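Long-range contacts in DegV family protein (Thermus thermophilus, PDB 2DT8), which binds fatty acids, with palmitic acid held in its pocket, and also carries a zinc ion, though its cellular role is not established: residues Arg156-Thr161 with Leu184-Thr189; Gln175-Thr180 with Ala198-Gly203; Lys206-Ile211 with Gly271-Tyr276. All coordinates share one frame; numbering follows the deposited sequence.

Contact 1 (Arg156-Thr161 with Leu184-Thr189). With PLM (palmitic acid), chain C.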
# COMPACT_ATOMS: atom_id res chain seq x y z
N ARG A 156 -3.69 10.15 -1.22
CA ARG A 156 -3.36 11.25 -0.32
C ARG A 156 -3.33 10.68 1.08
O ARG A 156 -4.14 9.82 1.43
CB ARG A 156 -4.42 12.36 -0.35
CG ARG A 156 -4.37 13.26 -1.57
CD ARG A 156 -3.08 14.07 -1.64
NE ARG A 156 -3.11 15.04 -2.75
CZ ARG A 156 -2.93 14.72 -4.03
NH1 ARG A 156 -2.71 13.47 -4.39
NH2 ARG A 156 -2.98 15.67 -4.96
N PHE A 157 -2.38 11.15 1.88
CA PHE A 157 -2.33 10.72 3.27
C PHE A 157 -1.64 11.77 4.11
O PHE A 157 -0.95 12.66 3.60
CB PHE A 157 -1.63 9.35 3.44
CG PHE A 157 -0.15 9.36 3.14
CD1 PHE A 157 0.32 9.31 1.82
CD2 PHE A 157 0.78 9.34 4.18
CE1 PHE A 157 1.70 9.23 1.55
CE2 PHE A 157 2.16 9.27 3.92
CZ PHE A 157 2.62 9.22 2.60
N SER A 158 -1.88 11.70 5.42
CA SER A 158 -1.24 12.60 6.37
C SER A 158 -0.63 11.71 7.45
O SER A 158 -0.97 10.53 7.57
CB SER A 158 -2.27 13.56 6.97
OG SER A 158 -1.63 14.56 7.75
N VAL A 159 0.28 12.29 8.23
CA VAL A 159 0.99 11.59 9.30
C VAL A 159 1.15 12.54 10.49
O VAL A 159 1.14 13.75 10.32
CB VAL A 159 2.40 11.13 8.85
CG1 VAL A 159 2.28 10.07 7.77
CG2 VAL A 159 3.19 12.32 8.30
N ALA A 160 1.30 11.98 11.69
CA ALA A 160 1.46 12.82 12.88
C ALA A 160 2.82 13.50 12.87
O ALA A 160 2.96 14.62 13.35
CB ALA A 160 1.31 11.96 14.14
N THR A 161 3.82 12.81 12.33
CA THR A 161 5.18 13.34 12.27
C THR A 161 5.88 12.80 11.04
O THR A 161 5.53 11.74 10.53
CB THR A 161 6.02 12.92 13.51
OG1 THR A 161 7.37 13.37 13.34
CG2 THR A 161 6.04 11.40 13.68
N LEU A 184 2.24 22.74 11.22
CA LEU A 184 1.17 22.45 10.29
C LEU A 184 0.97 20.93 9.98
O LEU A 184 1.87 20.16 10.31
CB LEU A 184 1.41 23.12 8.87
CG LEU A 184 1.43 24.65 8.84
CD1 LEU A 184 2.03 25.09 7.52
CD2 LEU A 184 0.01 25.17 8.99
N LYS A 185 -0.17 20.51 9.42
CA LYS A 185 -0.39 19.09 9.13
C LYS A 185 0.02 18.85 7.69
O LYS A 185 -0.42 19.56 6.80
CB LYS A 185 -1.86 18.69 9.31
CG LYS A 185 -2.45 19.06 10.66
CD LYS A 185 -1.62 18.54 11.83
CE LYS A 185 -2.24 18.99 13.15
NZ LYS A 185 -1.45 18.53 14.32
N PRO A 186 0.88 17.85 7.44
CA PRO A 186 1.34 17.57 6.08
C PRO A 186 0.38 16.69 5.29
O PRO A 186 -0.26 15.79 5.84
CB PRO A 186 2.66 16.86 6.32
CG PRO A 186 2.36 16.02 7.54
CD PRO A 186 1.57 17.00 8.43
N VAL A 187 0.26 16.98 4.00
CA VAL A 187 -0.57 16.17 3.12
C VAL A 187 0.42 15.64 2.10
O VAL A 187 1.14 16.40 1.43
CB VAL A 187 -1.68 17.00 2.45
CG1 VAL A 187 -2.47 16.11 1.50
CG2 VAL A 187 -2.60 17.57 3.53
N LEU A 188 0.47 14.32 1.99
CA LEU A 188 1.43 13.66 1.11
C LEU A 188 0.79 12.79 0.05
O LEU A 188 -0.39 12.44 0.13
CB LEU A 188 2.36 12.79 1.97
CG LEU A 188 3.05 13.51 3.14
CD1 LEU A 188 3.97 12.54 3.86
CD2 LEU A 188 3.84 14.70 2.63
N THR A 189 1.59 12.41 -0.95
CA THR A 189 1.12 11.54 -2.03
C THR A 189 2.32 10.73 -2.51
O THR A 189 3.37 10.71 -1.85
CB THR A 189 0.52 12.40 -3.20
OG1 THR A 189 -0.07 11.53 -4.19
CG2 THR A 189 1.59 13.25 -3.86
C1 PLM C . 11.28 -3.07 3.35
O1 PLM C . 11.75 -3.38 2.13
O2 PLM C . 11.99 -3.21 4.32
C2 PLM C . 9.87 -2.55 3.50
C3 PLM C . 9.86 -1.04 3.24
C4 PLM C . 8.45 -0.47 3.44
C5 PLM C . 8.47 1.02 3.13
C6 PLM C . 7.06 1.60 3.23
C7 PLM C . 7.12 3.09 2.96
C8 PLM C . 5.73 3.65 2.84
C9 PLM C . 5.83 5.06 2.26
CA PLM C . 4.62 5.87 2.66
CB PLM C . 3.51 5.59 1.66
CC PLM C . 2.42 4.78 2.35
CD PLM C . 1.10 5.52 2.20
CE PLM C . 0.05 4.81 3.05
CF PLM C . -1.27 5.60 3.00
CG PLM C . -2.00 5.31 1.69
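L188 and F157 face each other as one antiparallel hydrogen-bonded pair, a single bridge between strand 154-158 and strand 185-191. F157 N donates to L188 O over 2.9 Å, and L188 N returns the bond to F157 O at 2.7 Å, almost straight at 168°. The carbonyl oxygen L188 O also receives a CA-H...O contact from R156 CA at 3.2 Å, so two donors from the same strand meet it.

The ring of F157 is sandwiched. Its chi1 of 68° sets CG between the backbone N and the carbonyl carbon, which carries the ring out to the side of the strand, in under L188 CB. L188 CB makes a CH-pi contact over one face, 3.8 Å from the ring centroid, with CD1 closing on the same ring near CE2 and CZ. Palmitic acid atom CD sits over the centre of the opposite face, 3.8 Å above its plane. F157 thus forms part of the wall around the tail of the fatty acid, and L188 backs that wall from behind.

R156 bends at chi2 (-65°) and lays its chain across V187, CD meeting CG1 at 3.8 Å, with the guanidinium turning an edge to that methyl. Its NH1 passes close to T189 OG1 at an angle too poor for a hydrogen bond; T189 OG1 is bonded instead to V155 O. Farther along, S158 OG donates to P186 O at 2.7 Å, lying in the carbonyl plane, and V159 CG2 rests on the proline ring.

Around this pairing, strand 154-158 is hydrogen-bonded to strand 273-279, strand 185-191 to strand 194-201, and R156 and V187 both pack on I211 of helix 204-219.

Contact 2 (Gln175-Thr180 with Ala198-Gly203)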
# COMPACT_ATOMS: atom_id res chain seq x y z
N GLN A 175 10.60 15.58 2.28
CA GLN A 175 11.72 16.19 2.98
C GLN A 175 11.61 17.71 2.92
O GLN A 175 12.13 18.41 3.78
CB GLN A 175 13.03 15.76 2.36
CG GLN A 175 14.24 16.27 3.09
CD GLN A 175 15.03 15.13 3.69
OE1 GLN A 175 14.87 14.79 4.86
NE2 GLN A 175 15.87 14.51 2.86
N ALA A 176 10.93 18.21 1.89
CA ALA A 176 10.76 19.65 1.72
C ALA A 176 9.97 20.24 2.88
O ALA A 176 10.03 21.44 3.14
CB ALA A 176 10.04 19.94 0.40
N PHE A 177 9.22 19.40 3.59
CA PHE A 177 8.43 19.89 4.72
C PHE A 177 9.20 19.87 6.03
O PHE A 177 8.77 20.48 7.00
CB PHE A 177 7.15 19.07 4.89
CG PHE A 177 6.12 19.29 3.82
CD1 PHE A 177 6.14 20.44 3.04
CD2 PHE A 177 5.11 18.36 3.61
CE1 PHE A 177 5.16 20.66 2.06
CE2 PHE A 177 4.12 18.56 2.64
CZ PHE A 177 4.15 19.72 1.86
N LEU A 178 10.32 19.15 6.08
CA LEU A 178 11.09 19.07 7.32
C LEU A 178 11.40 20.45 7.85
O LEU A 178 11.07 20.78 9.00
CB LEU A 178 12.39 18.30 7.10
CG LEU A 178 12.28 16.79 6.87
CD1 LEU A 178 13.66 16.21 6.75
CD2 LEU A 178 11.54 16.15 8.03
N GLY A 179 12.03 21.27 7.02
CA GLY A 179 12.39 22.61 7.43
C GLY A 179 11.41 23.72 7.06
O GLY A 179 11.75 24.89 7.00
N THR A 180 10.15 23.27 6.88
CA THR A 180 9.15 24.23 6.47
C THR A 180 7.74 23.94 6.99
O THR A 180 6.82 24.74 6.87
CB THR A 180 9.03 24.36 5.01
OG1 THR A 180 8.47 23.16 4.46
CG2 THR A 180 10.32 24.69 4.26
N ALA A 198 2.30 17.15 -0.98
CA ALA A 198 1.04 17.53 -1.61
C ALA A 198 0.25 18.52 -0.77
O ALA A 198 -0.97 18.42 -0.65
CB ALA A 198 0.20 16.29 -1.86
N GLY A 199 0.95 19.47 -0.15
CA GLY A 199 0.27 20.49 0.63
C GLY A 199 0.41 20.40 2.14
O GLY A 199 0.90 19.41 2.68
N ARG A 200 -0.01 21.46 2.82
CA ARG A 200 0.03 21.57 4.27
C ARG A 200 -1.21 22.35 4.71
O ARG A 200 -1.66 23.24 4.00
CB ARG A 200 1.28 22.31 4.73
CG ARG A 200 2.57 21.56 4.49
CD ARG A 200 3.75 22.48 4.72
NE ARG A 200 3.73 23.60 3.78
CZ ARG A 200 4.62 24.59 3.79
NH1 ARG A 200 5.59 24.60 4.69
NH2 ARG A 200 4.53 25.57 2.90
N ALA A 201 -1.73 22.03 5.89
CA ALA A 201 -2.92 22.72 6.38
C ALA A 201 -2.88 22.95 7.89
O ALA A 201 -2.24 22.23 8.64
CB ALA A 201 -4.17 21.90 6.02
N ARG A 202 -3.47 24.04 8.30
CA ARG A 202 -3.61 24.28 9.73
C ARG A 202 -4.85 23.54 10.30
O ARG A 202 -5.98 24.00 10.22
CB ARG A 202 -3.81 25.81 10.04
CG ARG A 202 -3.94 26.17 11.50
CD ARG A 202 -4.15 27.66 11.70
NE ARG A 202 -3.55 28.12 12.96
CZ ARG A 202 -4.15 27.29 13.84
NH1 ARG A 202 -5.43 27.06 14.04
NH2 ARG A 202 -3.25 26.91 14.75
N GLY A 203 -4.44 22.45 11.01
CA GLY A 203 -5.46 21.61 11.59
C GLY A 203 -5.89 20.38 10.78
O GLY A 203 -5.82 20.36 9.56
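The beta hairpin formed by strands 185-191 and 194-201 carries a classic beta bulge at A198 and G199, both facing V187, and the ring of F177 leans against this bulge and against R200 just after it. F177 lies in residues 175-178, which have helical backbone angles without the regular bonds, within the loop between helix 163-168 and strand 185-191. Its side chain is buried, also touching P186 and L188 of the partner strand of the hairpin, so its ring lies between the loop and the hairpin.

R200 lies over one face of the ring. CG makes a CH-pi contact 3.7 Å from the centroid and 16° off the ring normal, displaced toward the rim, and CD reaches CE1 at 3.5 Å. The arginine then bends at chi3 (-62°), which carries the guanidinium beyond the ring while keeping its plane within 4° of the ring plane. G199 O approaches the far part of the ring obliquely, 3.3 Å from CE2, and G199 N lies at the ring edge, in its plane.

The guanidinium ends beside T180, on the exposed side of the contact. NH1 is modelled so near T180 O, and at so poor an angle, that a bond there is doubtful. The loop is secured within itself: T180 OG1 donates to A176 O at 2.7 Å, in the carbonyl plane and on a lone pair.

Contact 3 (Lys206-Ile211 with Gly271-Tyr276)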
# COMPACT_ATOMS: atom_id res chain seq x y z
N LYS A 206 -8.76 21.13 8.12
CA LYS A 206 -8.36 21.76 6.89
C LYS A 206 -7.57 20.79 5.98
O LYS A 206 -7.63 20.81 4.76
CB LYS A 206 -7.60 23.13 7.05
CG LYS A 206 -8.49 24.30 7.45
CD LYS A 206 -7.72 25.59 7.61
CE LYS A 206 -8.68 26.70 8.00
NZ LYS A 206 -9.90 26.64 7.15
N ALA A 207 -6.83 19.94 6.71
CA ALA A 207 -6.10 18.91 5.99
C ALA A 207 -7.03 17.97 5.20
O ALA A 207 -6.79 17.63 4.04
CB ALA A 207 -5.25 18.04 6.96
N ARG A 208 -8.12 17.58 5.85
CA ARG A 208 -9.09 16.74 5.18
C ARG A 208 -9.73 17.47 4.00
O ARG A 208 -10.01 16.87 2.96
CB ARG A 208 -10.16 16.27 6.16
CG ARG A 208 -9.61 15.39 7.28
CD ARG A 208 -10.72 14.60 7.94
NE ARG A 208 -11.81 15.46 8.39
CZ ARG A 208 -11.78 16.17 9.52
NH1 ARG A 208 -10.73 16.11 10.32
NH2 ARG A 208 -12.81 16.94 9.84
N GLU A 209 -9.96 18.78 4.16
CA GLU A 209 -10.56 19.57 3.09
C GLU A 209 -9.64 19.62 1.86
O GLU A 209 -10.08 19.54 0.72
CB GLU A 209 -10.95 20.96 3.62
CG GLU A 209 -11.95 20.86 4.78
CD GLU A 209 -12.40 22.20 5.35
OE1 GLU A 209 -11.64 23.19 5.26
OE2 GLU A 209 -13.51 22.25 5.91
N GLU A 210 -8.38 19.74 2.18
CA GLU A 210 -7.39 19.80 1.12
C GLU A 210 -7.24 18.45 0.40
O GLU A 210 -7.21 18.37 -0.82
CB GLU A 210 -5.92 20.13 1.65
CG GLU A 210 -4.74 19.91 0.70
CD GLU A 210 -4.90 20.63 -0.64
OE1 GLU A 210 -5.47 21.74 -0.67
OE2 GLU A 210 -4.43 20.08 -1.67
N ILE A 211 -7.54 17.41 1.12
CA ILE A 211 -7.42 16.10 0.52
C ILE A 211 -8.68 15.87 -0.37
O ILE A 211 -8.60 15.38 -1.50
CB ILE A 211 -7.40 14.88 1.57
CG1 ILE A 211 -6.02 14.83 2.24
CG2 ILE A 211 -7.73 13.53 0.92
CD1 ILE A 211 -5.95 13.87 3.41
N GLY A 271 -0.60 8.04 13.87
CA GLY A 271 -1.55 8.99 13.33
C GLY A 271 -1.59 9.11 11.82
O GLY A 271 -1.85 10.18 11.29
N THR A 272 -1.32 8.01 11.13
CA THR A 272 -1.35 8.04 9.67
C THR A 272 -2.77 7.74 9.20
O THR A 272 -3.46 6.90 9.78
CB THR A 272 -0.39 6.98 9.06
OG1 THR A 272 0.95 7.23 9.52
CG2 THR A 272 -0.40 7.04 7.53
N TYR A 273 -3.23 8.45 8.18
CA TYR A 273 -4.55 8.19 7.62
C TYR A 273 -4.59 8.73 6.21
O TYR A 273 -3.84 9.63 5.86
CB TYR A 273 -5.67 8.84 8.46
CG TYR A 273 -5.65 10.35 8.51
CD1 TYR A 273 -4.86 11.03 9.44
CD2 TYR A 273 -6.42 11.10 7.63
CE1 TYR A 273 -4.84 12.41 9.49
CE2 TYR A 273 -6.41 12.49 7.66
CZ TYR A 273 -5.62 13.13 8.59
OH TYR A 273 -5.61 14.50 8.64
N GLY A 274 -5.47 8.17 5.39
CA GLY A 274 -5.58 8.64 4.01
C GLY A 274 -6.33 7.55 3.24
O GLY A 274 -6.97 6.67 3.82
N PHE A 275 -6.19 7.65 1.91
CA PHE A 275 -6.88 6.69 1.08
C PHE A 275 -6.31 6.63 -0.33
O PHE A 275 -5.72 7.57 -0.84
CB PHE A 275 -8.43 6.71 1.00
CG PHE A 275 -8.88 7.93 0.25
CD1 PHE A 275 -8.92 9.16 0.90
CD2 PHE A 275 -9.28 7.83 -1.07
CE1 PHE A 275 -9.37 10.29 0.23
CE2 PHE A 275 -9.72 8.97 -1.74
CZ PHE A 275 -9.77 10.20 -1.10
N TYR A 276 -6.47 5.43 -0.92
CA TYR A 276 -6.02 5.27 -2.28
C TYR A 276 -7.35 5.14 -3.03
O TYR A 276 -8.39 4.84 -2.46
CB TYR A 276 -5.34 3.87 -2.39
CG TYR A 276 -3.87 4.02 -2.58
CD1 TYR A 276 -3.36 4.25 -3.86
CD2 TYR A 276 -3.00 3.92 -1.50
CE1 TYR A 276 -1.99 4.39 -4.05
CE2 TYR A 276 -1.63 4.05 -1.69
CZ TYR A 276 -1.13 4.28 -2.96
OH TYR A 276 0.23 4.43 -3.15
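The guanidinium of R208 is gripped by two carboxylates, NH1 in a salt bridge with E204 and NE in another with E244, while the aliphatic part of the same side chain comes up to Y273. There R208 CG lies 4.3 Å from the phenol oxygen OH, approaching the ring obliquely. The residue just before it, A207, brings its CB to that oxygen at 3.9 Å, so the end of the tyrosine rests on two residues of helix 204-219.

I211 makes the other half of the contact and splits its branches between two rings. Its CG2, anti to the backbone N, touches F275 CE1 at 3.7 Å, the two side chains sliding past each other in opposite directions. The other branch points at Y273, with CD1 4.5 Å from CE2, a loose approach.

The axes of helix segment 206-211 and strand segment 273-276 run nearly parallel, 9° apart at a closest approach of 10.8 Å, as a helix does when it packs flat on a sheet of an alpha/beta domain. F275 continues into an aromatic cluster, stacked on F229 and edge-to-face with F215, while the next residue, Y276, touches the palmitic acid.

Between the two segments the join is therefore made by apolar and van der Waals contact, and the charge of R208 is answered by E204 and E244 rather than by the strand.

The three contacts adjoin one another on one side of the chain's centre. Contacts 1 and 2, with centres 8 Å apart, share the hairpin: V187 O and A198 N stand 2.8 Å apart, a probable hydrogen bond. Contacts 1 and 3, 7 Å apart, are joined through strands 154-158 and 273-279, where R156 O lies 3.0 Å from F275 N, again probably bonded. Contact 2 meets contact 3 by packing, A201 CB being 3.4 Å from A207 N. F157 of contact 1 and Y276 of contact 3 touch the palmitic acid, whereas the A198 side chain in contact 2 is about 12 Å from it. The zinc site of E67 and E105 lies away from all three.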